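Endolysin PlyC, small cell-wall binding subunit (Streptococcus phage C1, PDB 4F87) forms the octameric ring of the phage endolysin PlyC that binds the streptococcal cell wall, supporting peptidoglycan degradation and host lysis. Local coordinates at residues G13-F19 / R30-N34. Residues are numbered along the deposited sequence; the frame is centred on the assembly and turned at random.
Sequences GVQGFLF and RAFIN
Arg30 and Phe19 face each other as a hydrogen-bonded antiparallel pair, Arg30 N giving to Phe19 O at 3.0 Å and Phe19 N to Arg30 O at 2.9 Å. Beside this backbone pairing lies a CH-pi contact: CB of Arg30 stands over one face of the Phe19 ring, 3.8 Å from its centroid, though offset toward the rim. The ring comes to lie there because CG of Phe19 sits between its own backbone N and carbonyl carbon (chi1 59°), which swings the aromatic group across to the neighbouring strand. Beyond CB the arginine, bent at chi3, carries its NE to a salt bridge with Glu37; both residues interact with the host cell wall. On the opposite face of the sheet, CB of Ala31 meets CD2 of Leu18, Ala31 packing on Ile38 of strand 36-40 and Leu18 on Phe49 of helix 43-50. Segments 16-19 and 30-33 belong to the two arms of a beta hairpin, running at 174° to one another in the middle of a four-stranded mixed sheet. Phe32 joins Phe17 and Phe19 in an aromatic cluster that packs against helix 63-70. CD2 and CE2 of Phe32 touch CE2 of Phe19, the two ring planes nearly parallel but slid apart with little overlap, whereas the Phe17 ring, inclined by 51° to that of Phe32, brings CZ of Phe17 to 3.6 Å from CD2 of Phe32. Phe32 and Phe17 exchange two backbone hydrogen bonds, and the carbonyl O of Phe32 also takes a CA-H contact from Gly16. Ile33 turns CG2 to CG1 of Val14. The backbone N of Asn34 gives to Gln15 O at 2.8 Å, and its side-chain amide extends the ladder past the strands: OD1 accepts from Gln15 N at 2.9 Å, and ND2 reaches Gly13 O at 3.2 Å almost within the amide plane.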
loop_
_atom_site.group_PDB
_atom_site.type_symbol
_atom_site.label_atom_id
_atom_site.label_comp_id
_atom_site.label_asym_id
_atom_site.label_seq_id
_atom_site.Cartn_x
_atom_site.Cartn_y
_atom_site.Cartn_z
ATOM N N GLY B 13 13.954 -4.317 1.647
ATOM C CA GLY B 13 13.810 -4.855 2.997
ATOM C C GLY B 13 14.590 -4.024 4.011
ATOM O O GLY B 13 14.977 -4.539 5.066
ATOM N N VAL B 14 14.866 -2.737 3.673
ATOM C CA VAL B 14 15.617 -1.822 4.529
ATOM C C VAL B 14 14.862 -0.521 4.668
ATOM O O VAL B 14 14.472 0.076 3.658
ATOM C CB VAL B 14 17.043 -1.532 3.975
ATOM C CG1 VAL B 14 17.803 -0.516 4.851
ATOM C CG2 VAL B 14 17.864 -2.817 3.827
ATOM N N GLN B 15 14.649 -0.090 5.915
ATOM C CA GLN B 15 14.036 1.204 6.210
ATOM C C GLN B 15 14.996 1.942 7.122
ATOM O O GLN B 15 15.450 1.377 8.114
ATOM C CB GLN B 15 12.672 1.051 6.910
ATOM C CG GLN B 15 11.598 0.555 5.960
ATOM C CD GLN B 15 10.263 0.386 6.648
ATOM O OE1 GLN B 15 9.733 1.310 7.260
ATOM N NE2 GLN B 15 9.683 -0.797 6.539
ATOM N N GLY B 16 15.314 3.179 6.786
ATOM C CA GLY B 16 16.215 3.952 7.631
ATOM C C GLY B 16 16.900 5.053 6.882
ATOM O O GLY B 16 16.438 5.477 5.819
ATOM N N PHE B 17 18.019 5.525 7.440
ATOM C CA PHE B 17 18.743 6.600 6.803
ATOM C C PHE B 17 20.166 6.628 7.315
ATOM O O PHE B 17 20.445 6.175 8.435
ATOM C CB PHE B 17 18.070 7.981 7.070
ATOM C CG PHE B 17 17.830 8.308 8.525
ATOM C CD1 PHE B 17 18.810 8.935 9.286
ATOM C CD2 PHE B 17 16.622 7.991 9.137
ATOM C CE1 PHE B 17 18.601 9.203 10.643
ATOM C CE2 PHE B 17 16.401 8.311 10.489
ATOM C CZ PHE B 17 17.389 8.919 11.222
ATOM N N LEU B 18 21.048 7.181 6.494
ATOM C CA LEU B 18 22.417 7.500 6.902
ATOM C C LEU B 18 22.390 8.905 7.516
ATOM O O LEU B 18 21.569 9.757 7.105
ATOM C CB LEU B 18 23.318 7.556 5.679
ATOM C CG LEU B 18 23.632 6.198 5.091
ATOM C CD1 LEU B 18 23.858 6.324 3.610
ATOM C CD2 LEU B 18 24.891 5.615 5.755
ATOM N N PHE B 19 23.290 9.160 8.474
ATOM C CA PHE B 19 23.400 10.492 9.039
ATOM C C PHE B 19 24.836 10.849 9.340
ATOM O O PHE B 19 25.668 9.979 9.662
ATOM C CB PHE B 19 22.483 10.691 10.278
ATOM C CG PHE B 19 22.687 9.776 11.464
ATOM C CD1 PHE B 19 23.307 10.239 12.625
ATOM C CD2 PHE B 19 22.196 8.473 11.450
ATOM C CE1 PHE B 19 23.432 9.416 13.740
ATOM C CE2 PHE B 19 22.350 7.642 12.560
ATOM C CZ PHE B 19 22.954 8.123 13.702
ATOM N N ARG B 30 26.982 7.397 10.249
ATOM C CA ARG B 30 26.251 6.402 11.004
ATOM C C ARG B 30 24.949 6.101 10.249
ATOM O O ARG B 30 24.643 6.767 9.254
ATOM C CB ARG B 30 25.956 6.877 12.429
ATOM C CG ARG B 30 27.246 7.197 13.183
ATOM C CD ARG B 30 27.007 7.554 14.659
ATOM N NE ARG B 30 26.469 6.434 15.436
ATOM C CZ ARG B 30 27.170 5.381 15.850
ATOM N NH1 ARG B 30 28.472 5.287 15.579
ATOM N NH2 ARG B 30 26.576 4.402 16.526
ATOM N N ALA B 31 24.194 5.101 10.699
ATOM C CA ALA B 31 22.919 4.839 10.054
ATOM C C ALA B 31 21.947 4.243 11.022
ATOM O O ALA B 31 22.352 3.598 11.991
ATOM C CB ALA B 31 23.094 3.875 8.877
ATOM N N PHE B 32 20.650 4.432 10.744
ATOM C CA PHE B 32 19.601 3.652 11.371
ATOM C C PHE B 32 19.150 2.697 10.275
ATOM O O PHE B 32 18.829 3.139 9.160
ATOM C CB PHE B 32 18.401 4.505 11.834
ATOM C CG PHE B 32 18.678 5.177 13.141
ATOM C CD1 PHE B 32 18.494 4.502 14.344
ATOM C CD2 PHE B 32 19.129 6.486 13.178
ATOM C CE1 PHE B 32 18.768 5.143 15.563
ATOM C CE2 PHE B 32 19.423 7.113 14.397
ATOM C CZ PHE B 32 19.253 6.426 15.571
ATOM N N ILE B 33 19.217 1.396 10.538
ATOM C CA ILE B 33 18.777 0.394 9.560
ATOM C C ILE B 33 17.809 -0.522 10.297
ATOM O O ILE B 33 18.207 -1.199 11.254
ATOM C CB ILE B 33 19.963 -0.381 8.908
ATOM C CG1 ILE B 33 20.784 0.579 7.996
ATOM C CG2 ILE B 33 19.437 -1.624 8.105
ATOM C CD1 ILE B 33 22.029 0.067 7.488
ATOM N N ASN B 34 16.538 -0.488 9.885
ATOM C CA ASN B 34 15.498 -1.294 10.514
ATOM C C ASN B 34 15.450 -1.085 12.043
ATOM O O ASN B 34 15.318 -2.052 12.807
ATOM C CB ASN B 34 15.632 -2.770 10.093
ATOM C CG ASN B 34 15.457 -2.956 8.597
ATOM O OD1 ASN B 34 14.865 -2.115 7.921
ATOM N ND2 ASN B 34 15.889 -4.093 8.054
#